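Local atomic coordinates of multidrug resistance protein (Vibrio cholerae, PDB entry 1YC9), a protein that probably forms a trimeric outer-membrane exit channel through which an efflux system expels toxic compounds from the cell. Residues A[152-157]-A[215-220]; A[158-163]-A[415-420]; A[286-291]-A[314-319]; A[280-285]-A[325-330]; A[129-134]-A[266-271]. The protein carries 1 engineered substitution. All blocks are in the same frame, centred on the assembly; numbering follows the deposited sequence. Where two conformers were deposited one is given.

Overall arrangement
Contacts 1, 2 and 5 all use helix 117-183, pairing it in turn with helices 189-223, 398-433 and 260-281; all three pairs run antiparallel. Contact 1 is the more buried, built on leucines, whereas contacts 2 and 5 lie at the surface and rest on a wedged valine and on methyls over flat groups. Contacts 1 and 2 touch, their centres about 13 Å apart. At the other end of the molecule contact 3, a backbone-bonded hairpin, adjoins contact 4, where chain turns into and out of the sheet; both are surface contacts that also touch the third subunit. The centres of contacts 2 and 3 are about 74 Å apart.

Contact 1. Residues A[152-157]-A[215-220]; sequences AELARL and LQKNAL
The helical segments carrying Leu154 and Gln216 run antiparallel, with local axes 9.8 Å apart and 162° between their directions, and the two residues bring their CA atoms to 6.0 Å. Leu154 holds the centre of the interface with both of its methyl groups. Its CG lies opposite the backbone N (chi1 -175°), a setting that spreads the branches toward helix 189-223: CD2 meets Leu220 CD1 at 3.6 Å, while CD1 touches both Gln216 CB and Lys217 CG. Gln216 slides past Leu154 in the reverse direction, and its aliphatic part does the packing, with CG 3.9 Å from Leu154 N. From one turn further on, Leu157 CD1 comes in across the same glutamine and reaches Gln216 CB at 4.0 Å. The bent chain of Glu153 stands at about a right angle to Gln216, yet its carboxylate is committed within its own helix. Arg156 grips it side-on through two nitrogens, Arg156 NE meeting Glu153 OE2 at 2.8 Å and NH1 taking OE1, both on the syn side. Lys217 reaches past Leu154 to helix 117-183, where NZ bonds to Tyr158 OH, while Asn218 bonds to Asp358 and Thr361 of the second subunit. Between the two segments cohesion is therefore apolar; the Glu153-Arg156 pair is settled within its own helix, and Lys217 adds a polar tie to that helix at Tyr158.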
# COMPACT_ATOMS: atom_id res chain seq x y z
N ALA A 152 24.47 0.98 -4.66
CA ALA A 152 24.76 2.27 -5.18
C ALA A 152 24.87 3.30 -4.07
O ALA A 152 25.76 4.14 -4.07
CB ALA A 152 23.73 2.72 -6.19
N GLU A 153 23.94 3.20 -3.12
CA GLU A 153 23.93 4.11 -2.02
C GLU A 153 25.12 3.84 -1.11
O GLU A 153 25.75 4.79 -0.63
CB GLU A 153 22.62 3.96 -1.25
CG GLU A 153 22.52 4.84 -0.01
CD GLU A 153 22.62 6.33 -0.25
OE1 GLU A 153 22.66 7.03 0.79
OE2 GLU A 153 22.72 6.88 -1.38
N LEU A 154 25.42 2.57 -0.87
CA LEU A 154 26.60 2.20 -0.07
C LEU A 154 27.85 2.86 -0.70
O LEU A 154 28.66 3.45 -0.00
CB LEU A 154 26.76 0.70 0.02
CG LEU A 154 27.90 0.23 0.92
CD1 LEU A 154 27.61 0.64 2.38
CD2 LEU A 154 28.09 -1.25 0.85
N ALA A 155 27.99 2.77 -2.01
CA ALA A 155 29.16 3.33 -2.71
C ALA A 155 29.23 4.85 -2.55
O ALA A 155 30.35 5.42 -2.40
CB ALA A 155 29.13 2.96 -4.18
N ARG A 156 28.06 5.49 -2.68
CA ARG A 156 27.92 6.91 -2.55
C ARG A 156 28.36 7.32 -1.15
O ARG A 156 29.04 8.34 -0.98
CB ARG A 156 26.51 7.37 -2.78
CG ARG A 156 26.34 8.87 -2.95
CD ARG A 156 24.90 9.38 -2.93
NE ARG A 156 24.31 9.17 -1.63
CZ ARG A 156 24.48 9.96 -0.57
NH1 ARG A 156 23.92 9.63 0.58
NH2 ARG A 156 25.22 11.04 -0.63
N LEU A 157 27.93 6.55 -0.16
CA LEU A 157 28.27 6.83 1.23
C LEU A 157 29.78 6.72 1.47
O LEU A 157 30.39 7.59 2.14
CB LEU A 157 27.49 5.93 2.17
CG LEU A 157 26.03 6.34 2.26
CD1 LEU A 157 25.24 5.20 2.93
CD2 LEU A 157 25.84 7.68 2.96
N LEU A 215 24.30 1.40 8.66
CA LEU A 215 22.90 1.20 8.41
C LEU A 215 22.65 0.63 7.02
O LEU A 215 21.81 -0.25 6.85
CB LEU A 215 22.12 2.51 8.54
CG LEU A 215 22.06 3.08 9.96
CD1 LEU A 215 21.36 4.41 9.93
CD2 LEU A 215 21.39 2.09 10.97
N GLN A 216 23.39 1.12 6.05
CA GLN A 216 23.24 0.64 4.69
C GLN A 216 23.72 -0.81 4.54
O GLN A 216 23.11 -1.61 3.84
CB GLN A 216 23.98 1.52 3.74
CG GLN A 216 23.51 1.27 2.30
CD GLN A 216 22.08 1.78 2.01
OE1 GLN A 216 21.56 1.45 0.99
NE2 GLN A 216 21.48 2.55 2.91
N LYS A 217 24.77 -1.18 5.26
CA LYS A 217 25.19 -2.59 5.31
C LYS A 217 24.14 -3.50 5.96
O LYS A 217 23.91 -4.62 5.50
CB LYS A 217 26.49 -2.77 6.07
CG LYS A 217 27.68 -2.18 5.35
CD LYS A 217 28.90 -2.19 6.28
CE LYS A 217 30.12 -1.72 5.50
NZ LYS A 217 31.37 -1.81 6.26
N ASN A 218 23.52 -3.01 7.03
CA ASN A 218 22.44 -3.71 7.66
C ASN A 218 21.32 -3.94 6.61
O ASN A 218 20.76 -5.04 6.56
CB ASN A 218 21.88 -2.97 8.86
CG ASN A 218 22.87 -2.85 10.03
OD1 ASN A 218 23.94 -3.46 10.02
ND2 ASN A 218 22.53 -2.05 10.99
N ALA A 219 21.01 -2.93 5.81
CA ALA A 219 19.89 -3.02 4.87
C ALA A 219 20.21 -4.06 3.78
O ALA A 219 19.33 -4.84 3.37
CB ALA A 219 19.56 -1.67 4.27
N LEU A 220 21.44 -4.01 3.30
CA LEU A 220 21.93 -4.99 2.32
C LEU A 220 21.85 -6.42 2.86
O LEU A 220 21.37 -7.31 2.18
CB LEU A 220 23.34 -4.67 1.87
CG LEU A 220 23.52 -3.54 0.85
CD1 LEU A 220 24.96 -2.96 0.78
CD2 LEU A 220 23.07 -4.00 -0.57

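Contact 2. Residues A[158-163]-A[415-420]; sequences YANQET and LVNLQS
Val416 directs its side chain toward segment 158-163 of helix 117-183, and Val416 CA lies 6.4 Å from Ala159 CA, the nearest across the contact. From Val416 CB the chain forks, and each branch has its own neighbours. CG1 presses on Ala159 CB at 3.3 Å, tighter than ordinary van der Waals contact between carbons, and lies equally close, 3.3 Å, to Asn160 ND2. CG2 passes alongside Thr163 in the opposite direction and comes 3.6 Å from Thr163 OG1; it is also within 4.1 Å of Ala159 CB. The fork is turned away from a staggered setting (chi1 145°), which together with the short methyl contact suggests local strain. The Asn160 amide is held at both its polar atoms, which probably keeps it beside the valine: ND2 bonds to Arg156 O, a turn earlier on its own helix, and OD1 accepts from Arg413 NE on the facing one. The valine thus wedges between Ala159, Asn160 and Thr163, side chains spaced over one helical turn. With local axes 9.7 Å apart and 158° between their directions, this is packing consistent with the antiparallel coiled coils from which the long helical barrel of outer membrane factors is built.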
# COMPACT_ATOMS: atom_id res chain seq x y z
N TYR A 158 30.40 5.67 0.93
CA TYR A 158 31.85 5.47 1.07
C TYR A 158 32.60 6.60 0.37
O TYR A 158 33.59 7.09 0.91
CB TYR A 158 32.32 4.12 0.51
CG TYR A 158 32.41 3.02 1.50
CD1 TYR A 158 31.37 2.09 1.64
CD2 TYR A 158 33.53 2.88 2.31
CE1 TYR A 158 31.45 1.05 2.53
CE2 TYR A 158 33.62 1.80 3.25
CZ TYR A 158 32.57 0.90 3.34
OH TYR A 158 32.58 -0.15 4.19
N ALA A 159 32.10 7.08 -0.77
CA ALA A 159 32.72 8.23 -1.43
C ALA A 159 32.64 9.50 -0.59
O ALA A 159 33.62 10.25 -0.49
CB ALA A 159 32.07 8.48 -2.85
N ASN A 160 31.46 9.76 0.01
CA ASN A 160 31.30 10.89 0.89
C ASN A 160 32.19 10.72 2.14
O ASN A 160 32.78 11.70 2.59
CB ASN A 160 29.84 11.08 1.27
CG ASN A 160 29.09 11.88 0.23
OD1 ASN A 160 28.96 13.07 0.34
ND2 ASN A 160 28.60 11.21 -0.81
N GLN A 161 32.36 9.49 2.63
CA GLN A 161 33.27 9.24 3.71
C GLN A 161 34.71 9.64 3.32
O GLN A 161 35.36 10.34 4.07
CB GLN A 161 33.22 7.80 4.15
CG GLN A 161 34.28 7.47 5.25
CD GLN A 161 34.31 6.01 5.62
OE1 GLN A 161 34.69 5.17 4.81
NE2 GLN A 161 33.94 5.71 6.83
N GLU A 162 35.18 9.25 2.14
CA GLU A 162 36.55 9.57 1.75
C GLU A 162 36.73 11.09 1.67
O GLU A 162 37.71 11.67 2.19
CB GLU A 162 36.87 8.92 0.42
CG GLU A 162 38.35 8.83 0.14
CD GLU A 162 38.64 7.92 -1.03
OE1 GLU A 162 38.49 8.43 -2.15
OE2 GLU A 162 38.99 6.72 -0.84
N THR A 163 35.78 11.74 1.03
CA THR A 163 35.79 13.19 0.84
C THR A 163 35.78 13.99 2.16
O THR A 163 36.58 14.95 2.36
CB THR A 163 34.58 13.57 0.02
OG1 THR A 163 34.69 12.95 -1.27
CG2 THR A 163 34.50 15.07 -0.26
N LEU A 415 29.82 16.80 -6.35
CA LEU A 415 30.43 15.99 -7.42
C LEU A 415 30.36 14.51 -7.19
O LEU A 415 29.97 13.78 -8.09
CB LEU A 415 31.86 16.44 -7.67
CG LEU A 415 32.57 15.71 -8.80
CD1 LEU A 415 31.79 15.78 -10.10
CD2 LEU A 415 33.97 16.32 -8.97
N VAL A 416 30.72 14.05 -6.00
CA VAL A 416 30.69 12.63 -5.66
C VAL A 416 29.23 12.15 -5.80
O VAL A 416 28.98 11.05 -6.26
CB VAL A 416 31.19 12.43 -4.20
CG1 VAL A 416 30.48 11.32 -3.48
CG2 VAL A 416 32.71 12.27 -4.17
N ASN A 417 28.26 12.96 -5.38
CA ASN A 417 26.89 12.51 -5.50
C ASN A 417 26.43 12.37 -6.98
O ASN A 417 25.60 11.49 -7.29
CB ASN A 417 25.95 13.43 -4.75
CG ASN A 417 26.14 13.35 -3.25
OD1 ASN A 417 25.80 14.29 -2.49
ND2 ASN A 417 26.68 12.26 -2.81
N LEU A 418 26.92 13.25 -7.83
CA LEU A 418 26.63 13.20 -9.30
C LEU A 418 27.31 12.04 -10.01
O LEU A 418 26.75 11.43 -10.94
CB LEU A 418 26.95 14.52 -10.01
CG LEU A 418 26.00 15.69 -9.76
CD1 LEU A 418 26.60 16.96 -10.32
CD2 LEU A 418 24.62 15.47 -10.43
N GLN A 419 28.53 11.73 -9.59
CA GLN A 419 29.25 10.53 -10.05
C GLN A 419 28.51 9.27 -9.66
O GLN A 419 28.32 8.37 -10.48
CB GLN A 419 30.67 10.52 -9.50
CG GLN A 419 31.51 11.63 -10.10
CD GLN A 419 32.85 11.82 -9.43
OE1 GLN A 419 33.03 11.49 -8.25
NE2 GLN A 419 33.79 12.37 -10.19
N SER A 420 28.03 9.20 -8.42
CA SER A 420 27.17 8.11 -7.99
C SER A 420 25.87 8.03 -8.78
O SER A 420 25.37 6.92 -9.06
CB SER A 420 26.83 8.23 -6.49
OG SER A 420 25.89 7.21 -6.14

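Contact 3. Residues A[286-291]-A[314-319]; sequences DVTLSA and GPAIYL
Asp286 and Tyr318 pair near the open end of an antiparallel beta hairpin, strands 286-298 and 309-322, which belongs to the barrel that outer membrane factors assemble from three subunits. Three hydrogen-bonded pairs each contribute two backbone bonds. Asp286 N donates to Tyr318 O at 2.7 Å and Tyr318 N returns the bond to Asp286 O. Next, Thr288 N reaches Ala316 O at 2.9 Å and Ala316 N reaches Thr288 O; the last pair joins Ser290 N to Gly314 O at 3.1 Å and Gly314 N to Ser290 O. All six N-H...O angles are 156° or straighter, but Ala316 N stands 45° above the carbonyl plane of Thr288 O. Some acceptors also take CA-H...O contacts, such as Pro315 CA to Thr288 O at 3.1 Å. Val287 and Leu289 turn to strand 98-111 and its continuation for backbone bonds, to Phe112 and Tyr110, while residues 316-319 pair antiparallel with a strand of the third subunit, carrying the sheet across the interface. Among the polar side chains, Asp286 OD1 forms a salt bridge with Lys117 and Ser290 OG a weak bond with Gln109. The lysine may offset the nearness of Asp286 to Asp111. On the other face Val287 places CG1 opposite its backbone N (chi1 -178°), which turns the second methyl to the hairpin partner: Val287 CG2 meets Ile317 CD1 at 3.7 Å.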
# COMPACT_ATOMS: atom_id res chain seq x y z
N ASP A 286 -26.95 -25.18 -20.75
CA ASP A 286 -25.88 -26.03 -20.28
C ASP A 286 -26.23 -27.51 -20.44
O ASP A 286 -27.22 -27.97 -19.91
CB ASP A 286 -25.67 -25.70 -18.83
CG ASP A 286 -24.29 -25.94 -18.43
OD1 ASP A 286 -23.68 -25.07 -17.73
OD2 ASP A 286 -23.74 -27.00 -18.85
N VAL A 287 -25.38 -28.29 -21.17
CA VAL A 287 -25.69 -29.66 -21.46
C VAL A 287 -24.63 -30.53 -20.73
O VAL A 287 -23.43 -30.25 -20.83
CB VAL A 287 -25.68 -30.00 -22.94
CG1 VAL A 287 -26.07 -31.48 -23.15
CG2 VAL A 287 -26.62 -29.10 -23.71
N THR A 288 -25.11 -31.48 -19.94
CA THR A 288 -24.24 -32.29 -19.08
C THR A 288 -24.55 -33.74 -19.39
O THR A 288 -25.51 -34.05 -20.14
CB THR A 288 -24.45 -31.95 -17.60
OG1 THR A 288 -25.85 -31.99 -17.36
CG2 THR A 288 -24.03 -30.52 -17.29
N LEU A 289 -23.66 -34.63 -18.98
CA LEU A 289 -23.88 -36.03 -19.12
C LEU A 289 -23.55 -36.63 -17.74
O LEU A 289 -22.55 -36.23 -17.09
CB LEU A 289 -22.93 -36.60 -20.15
CG LEU A 289 -23.02 -38.08 -20.46
CD1 LEU A 289 -24.23 -38.50 -21.23
CD2 LEU A 289 -21.77 -38.37 -21.35
N SER A 290 -24.42 -37.52 -17.28
CA SER A 290 -24.24 -38.22 -16.00
C SER A 290 -24.46 -39.68 -16.22
O SER A 290 -25.21 -40.11 -17.09
CB SER A 290 -25.30 -37.74 -14.93
OG SER A 290 -24.96 -36.41 -14.63
N ALA A 291 -23.83 -40.48 -15.38
CA ALA A 291 -24.03 -41.87 -15.44
C ALA A 291 -23.63 -42.50 -14.09
O ALA A 291 -22.85 -41.93 -13.33
CB ALA A 291 -23.19 -42.52 -16.60
N GLY A 314 -27.29 -40.60 -19.17
CA GLY A 314 -27.96 -39.66 -20.07
C GLY A 314 -27.59 -38.22 -19.96
O GLY A 314 -27.03 -37.74 -18.97
N PRO A 315 -27.88 -37.51 -21.03
CA PRO A 315 -27.65 -36.08 -21.07
C PRO A 315 -28.80 -35.34 -20.34
O PRO A 315 -29.93 -35.89 -20.27
CB PRO A 315 -27.63 -35.78 -22.56
CG PRO A 315 -28.56 -36.74 -23.11
CD PRO A 315 -28.41 -38.01 -22.32
N ALA A 316 -28.49 -34.19 -19.76
CA ALA A 316 -29.51 -33.26 -19.19
C ALA A 316 -29.19 -31.89 -19.79
O ALA A 316 -28.05 -31.58 -20.12
CB ALA A 316 -29.45 -33.23 -17.70
N ILE A 317 -30.19 -31.02 -19.93
CA ILE A 317 -29.90 -29.68 -20.42
C ILE A 317 -30.64 -28.74 -19.45
O ILE A 317 -31.67 -29.13 -18.95
CB ILE A 317 -30.35 -29.54 -21.89
CG1 ILE A 317 -30.17 -28.12 -22.40
CG2 ILE A 317 -31.83 -29.88 -22.06
CD1 ILE A 317 -30.15 -28.02 -23.89
N TYR A 318 -30.03 -27.63 -19.10
CA TYR A 318 -30.65 -26.59 -18.30
C TYR A 318 -30.48 -25.29 -19.06
O TYR A 318 -29.38 -24.95 -19.50
CB TYR A 318 -30.03 -26.51 -16.91
CG TYR A 318 -30.81 -25.49 -16.04
CD1 TYR A 318 -32.10 -25.81 -15.58
CD2 TYR A 318 -30.33 -24.22 -15.82
CE1 TYR A 318 -32.85 -24.89 -14.85
CE2 TYR A 318 -31.07 -23.28 -15.12
CZ TYR A 318 -32.33 -23.63 -14.63
OH TYR A 318 -33.06 -22.69 -13.91
N LEU A 319 -31.55 -24.50 -19.20
CA LEU A 319 -31.49 -23.24 -19.87
C LEU A 319 -32.20 -22.23 -18.89
O LEU A 319 -33.37 -22.38 -18.67
CB LEU A 319 -32.26 -23.26 -21.15
CG LEU A 319 -32.48 -21.93 -21.84
CD1 LEU A 319 -31.19 -21.21 -22.11
CD2 LEU A 319 -33.34 -22.00 -23.10

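Contact 4. Residues A[280-285]-A[325-330]; sequences QAQFYP and GRLEGQ
One face of the Phe283 ring lies against Leu327, whose CB stands 3.8 Å from the ring centroid and 24° off the normal, a CH-pi contact displaced toward the rim. The nearest ring atom is Phe283 CZ, 3.5 Å from Leu327 CB. At the edge of the ring, in its plane, lies Gln280 O from the same segment, and the Tyr284 ring has that oxygen at its edge as well. Leu327 continues past the phenyl group in the opposite direction to Phe283, and its methyls reach the preceding residue: CD1 touches Gln282 O at 3.6 Å, while CD2 lies 4.0 Å from Gln282 CB. Leu327 CB meets the ring, and chi1 of -66°, with CG beside the backbone N, carries the methyls on to Gln282. Glu328 adds a looser touch, its CG 4.1 Å from Phe283 CZ. Segment 280-285 is shaped by a type I beta turn from Ala281 to Tyr284, closed by Tyr284 N bonding to Ala281 O at 3.0 Å. In segment 325-330, Gly325 takes the N-cap position of the long helix 326-391, and Leu327 N bonds to Thr323 OG1. The contact thus sits at the junction of helices and barrel: helix 260-281 passes through the turn into strand 286-298, strand 309-322 leads back into helix 326-391, and Arg326 makes a salt bridge with Asp73 of the third subunit.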
# COMPACT_ATOMS: atom_id res chain seq x y z
N GLN A 280 -21.27 -14.29 -20.97
CA GLN A 280 -22.16 -14.41 -22.11
C GLN A 280 -22.71 -15.83 -22.29
O GLN A 280 -23.90 -16.01 -22.55
CB GLN A 280 -21.47 -13.95 -23.40
CG GLN A 280 -21.25 -12.43 -23.51
CD GLN A 280 -20.32 -12.03 -24.69
OE1 GLN A 280 -19.65 -12.88 -25.28
NE2 GLN A 280 -20.24 -10.74 -24.95
N ALA A 281 -21.83 -16.85 -22.13
CA ALA A 281 -22.21 -18.22 -22.35
C ALA A 281 -23.16 -18.76 -21.30
O ALA A 281 -23.87 -19.72 -21.55
CB ALA A 281 -20.97 -19.08 -22.43
N GLN A 282 -23.21 -18.11 -20.15
CA GLN A 282 -24.14 -18.49 -19.09
C GLN A 282 -25.60 -18.27 -19.44
O GLN A 282 -26.48 -18.85 -18.82
CB GLN A 282 -23.78 -17.76 -17.78
CG GLN A 282 -22.56 -18.36 -17.11
CD GLN A 282 -22.13 -17.60 -15.87
OE1 GLN A 282 -22.51 -16.41 -15.66
NE2 GLN A 282 -21.36 -18.26 -15.04
N PHE A 283 -25.87 -17.45 -20.45
CA PHE A 283 -27.22 -17.31 -20.96
C PHE A 283 -27.70 -18.48 -21.82
O PHE A 283 -28.91 -18.65 -22.01
CB PHE A 283 -27.33 -16.02 -21.76
CG PHE A 283 -27.30 -14.75 -20.91
CD1 PHE A 283 -26.12 -14.12 -20.61
CD2 PHE A 283 -28.50 -14.18 -20.43
CE1 PHE A 283 -26.08 -12.96 -19.86
CE2 PHE A 283 -28.48 -13.02 -19.70
CZ PHE A 283 -27.26 -12.40 -19.42
N TYR A 284 -26.77 -19.32 -22.28
CA TYR A 284 -27.05 -20.41 -23.17
C TYR A 284 -27.26 -21.73 -22.42
O TYR A 284 -26.92 -21.81 -21.23
CB TYR A 284 -25.89 -20.55 -24.18
CG TYR A 284 -25.89 -19.40 -25.15
CD1 TYR A 284 -25.42 -18.16 -24.78
CD2 TYR A 284 -26.38 -19.58 -26.48
CE1 TYR A 284 -25.42 -17.10 -25.67
CE2 TYR A 284 -26.39 -18.52 -27.38
CZ TYR A 284 -25.90 -17.28 -26.97
OH TYR A 284 -25.89 -16.18 -27.80
N PRO A 285 -27.90 -22.68 -23.08
CA PRO A 285 -28.20 -23.95 -22.42
C PRO A 285 -26.94 -24.66 -21.96
O PRO A 285 -25.96 -24.67 -22.66
CB PRO A 285 -28.96 -24.73 -23.47
CG PRO A 285 -29.35 -23.79 -24.60
CD PRO A 285 -28.46 -22.61 -24.46
N GLY A 325 -31.73 -10.63 -13.01
CA GLY A 325 -30.57 -9.81 -12.89
C GLY A 325 -29.29 -10.56 -12.55
O GLY A 325 -28.23 -9.96 -12.56
N ARG A 326 -29.38 -11.84 -12.19
CA ARG A 326 -28.17 -12.57 -11.82
C ARG A 326 -27.27 -12.66 -13.05
O ARG A 326 -26.10 -12.23 -12.99
CB ARG A 326 -28.54 -13.94 -11.29
CG ARG A 326 -27.37 -14.83 -10.91
CD ARG A 326 -27.80 -15.97 -10.03
NE ARG A 326 -28.89 -16.80 -10.59
CZ ARG A 326 -28.78 -17.68 -11.59
NH1 ARG A 326 -27.65 -17.89 -12.25
NH2 ARG A 326 -29.86 -18.35 -11.95
N LEU A 327 -27.78 -13.21 -14.15
CA LEU A 327 -26.93 -13.41 -15.38
C LEU A 327 -26.50 -12.07 -15.95
O LEU A 327 -25.38 -11.88 -16.45
CB LEU A 327 -27.63 -14.22 -16.43
CG LEU A 327 -27.90 -15.67 -15.99
CD1 LEU A 327 -28.54 -16.39 -17.12
CD2 LEU A 327 -26.67 -16.39 -15.39
N GLU A 328 -27.44 -11.12 -15.90
CA GLU A 328 -27.23 -9.83 -16.52
C GLU A 328 -26.18 -9.04 -15.75
O GLU A 328 -25.28 -8.46 -16.33
CB GLU A 328 -28.57 -9.02 -16.56
CG GLU A 328 -29.63 -9.67 -17.39
CD GLU A 328 -30.48 -10.69 -16.66
OE1 GLU A 328 -30.20 -11.11 -15.48
OE2 GLU A 328 -31.42 -11.17 -17.25
N GLY A 329 -26.34 -8.99 -14.42
CA GLY A 329 -25.42 -8.33 -13.55
C GLY A 329 -24.01 -8.97 -13.63
O GLY A 329 -23.03 -8.25 -13.51
N GLN A 330 -23.95 -10.29 -13.76
CA GLN A 330 -22.67 -11.00 -13.85
C GLN A 330 -21.93 -10.59 -15.11
O GLN A 330 -20.72 -10.36 -15.07
CB GLN A 330 -22.92 -12.52 -13.83
CG GLN A 330 -22.97 -13.06 -12.42
CD GLN A 330 -23.13 -14.59 -12.33
OE1 GLN A 330 -22.36 -15.31 -12.93
NE2 GLN A 330 -24.07 -15.05 -11.55

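Contact 5. Residues A[129-134]-A[266-271]; sequences LAAAEA and RWRAEA
The methyl of Ala130 lies over a face of the Trp267 indole where helices 117-183 and 260-281 pack antiparallel, within the helical part of this outer membrane efflux protein. The local axes come within 8.5 Å, a short distance consistent with the alanines on helix 117-183, and CA atoms of Ala131 and Trp267 are 5.5 Å apart. The indole is laid over helix 117-183 so that Ala130 CB sits almost on the normal of its five-membered ring, 3.4 Å from the centroid and only 3° off: a clear CH-pi contact. That methyl touches all five atoms of the pyrrole ring, the nearest being Trp267 CE2 at 3.5 Å. A chi1 of -81°, with CG opposite the carbonyl carbon, brings the ring over Ala130; Trp267 CB itself rests on Ala131 CB at 3.9 Å. Ala131 CB thus lies between Trp267 CB and the Arg268 guanidinium. On this other flank the chain of Arg268, bent at chi2, brings the guanidinium face to the methyl, with Ala131 CB 3.8 Å above that plane and over its centre. The guanidinium is held in this attitude by carboxylates elsewhere on helix 117-183, NH2 forming a salt bridge with Glu135 and NE one with Glu128. Its charge is probably balanced by these acids of the same helix whose alanine it covers, and the two bridges probably fix its rotation. The aliphatic stem shares the packing as well, for Arg268 CG also lies 3.8 Å from Ala131 CB.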
# COMPACT_ATOMS: atom_id res chain seq x y z
N LEU A 129 -1.90 -17.71 -15.46
CA LEU A 129 -0.60 -18.36 -15.21
C LEU A 129 0.51 -17.65 -15.99
O LEU A 129 1.60 -17.44 -15.49
CB LEU A 129 -0.68 -19.84 -15.55
CG LEU A 129 0.65 -20.61 -15.46
CD1 LEU A 129 1.23 -20.48 -14.07
CD2 LEU A 129 0.45 -22.07 -15.84
N ALA A 130 0.25 -17.31 -17.23
CA ALA A 130 1.25 -16.58 -18.01
C ALA A 130 1.58 -15.25 -17.38
O ALA A 130 2.73 -14.80 -17.39
CB ALA A 130 0.81 -16.39 -19.51
N ALA A 131 0.57 -14.60 -16.80
CA ALA A 131 0.82 -13.38 -16.08
C ALA A 131 1.66 -13.65 -14.84
O ALA A 131 2.59 -12.87 -14.54
CB ALA A 131 -0.50 -12.68 -15.73
N ALA A 132 1.35 -14.74 -14.14
CA ALA A 132 2.15 -15.14 -12.97
C ALA A 132 3.62 -15.46 -13.31
O ALA A 132 4.57 -15.17 -12.53
CB ALA A 132 1.50 -16.25 -12.27
N GLU A 133 3.80 -16.05 -14.47
CA GLU A 133 5.16 -16.35 -14.95
C GLU A 133 5.94 -15.04 -15.16
O GLU A 133 7.08 -14.90 -14.72
CB GLU A 133 5.10 -17.19 -16.21
CG GLU A 133 4.68 -18.61 -15.95
CD GLU A 133 4.43 -19.43 -17.21
OE1 GLU A 133 4.46 -18.85 -18.30
OE2 GLU A 133 4.20 -20.66 -17.08
N ALA A 134 5.29 -14.06 -15.80
CA ALA A 134 5.87 -12.75 -16.02
C ALA A 134 6.13 -12.06 -14.69
O ALA A 134 7.17 -11.41 -14.51
CB ALA A 134 4.94 -11.89 -16.88
N ARG A 266 -1.01 -7.46 -19.98
CA ARG A 266 -1.55 -7.99 -21.23
C ARG A 266 -2.36 -9.26 -21.00
O ARG A 266 -3.53 -9.34 -21.38
CB ARG A 266 -0.42 -8.26 -22.23
CG ARG A 266 -0.89 -8.84 -23.55
CD ARG A 266 -0.21 -8.22 -24.77
N TRP A 267 -1.73 -10.25 -20.36
CA TRP A 267 -2.34 -11.54 -20.16
C TRP A 267 -3.58 -11.42 -19.24
O TRP A 267 -4.52 -12.17 -19.39
CB TRP A 267 -1.33 -12.51 -19.53
CG TRP A 267 -0.42 -13.08 -20.51
CD1 TRP A 267 0.92 -12.89 -20.59
CD2 TRP A 267 -0.78 -13.94 -21.59
NE1 TRP A 267 1.43 -13.59 -21.67
CE2 TRP A 267 0.41 -14.24 -22.30
CE3 TRP A 267 -1.98 -14.50 -22.02
CZ2 TRP A 267 0.43 -15.12 -23.40
CZ3 TRP A 267 -1.97 -15.38 -23.13
CH2 TRP A 267 -0.77 -15.65 -23.81
N ARG A 268 -3.56 -10.49 -18.31
CA ARG A 268 -4.68 -10.35 -17.38
C ARG A 268 -5.86 -9.75 -18.09
O ARG A 268 -7.03 -10.15 -17.82
CB ARG A 268 -4.30 -9.56 -16.17
CG ARG A 268 -3.45 -10.35 -15.22
CD ARG A 268 -3.62 -10.00 -13.81
NE ARG A 268 -2.93 -11.04 -13.07
CZ ARG A 268 -1.72 -10.93 -12.58
NH1 ARG A 268 -1.19 -11.97 -11.92
NH2 ARG A 268 -1.03 -9.79 -12.75
N ALA A 269 -5.59 -8.87 -19.04
CA ALA A 269 -6.64 -8.34 -19.91
C ALA A 269 -7.24 -9.44 -20.83
O ALA A 269 -8.45 -9.56 -20.98
CB ALA A 269 -6.16 -7.15 -20.70
N GLU A 270 -6.39 -10.33 -21.37
CA GLU A 270 -6.88 -11.54 -22.02
C GLU A 270 -7.78 -12.43 -21.15
O GLU A 270 -8.81 -12.87 -21.61
CB GLU A 270 -5.72 -12.38 -22.57
CG GLU A 270 -6.22 -13.53 -23.46
CD GLU A 270 -7.16 -13.04 -24.54
OE1 GLU A 270 -6.70 -12.16 -25.29
OE2 GLU A 270 -8.34 -13.51 -24.61
N ALA A 271 -7.37 -12.67 -19.91
CA ALA A 271 -8.12 -13.48 -18.96
C ALA A 271 -9.49 -12.85 -18.72
O ALA A 271 -10.52 -13.54 -18.83
CB ALA A 271 -7.35 -13.58 -17.67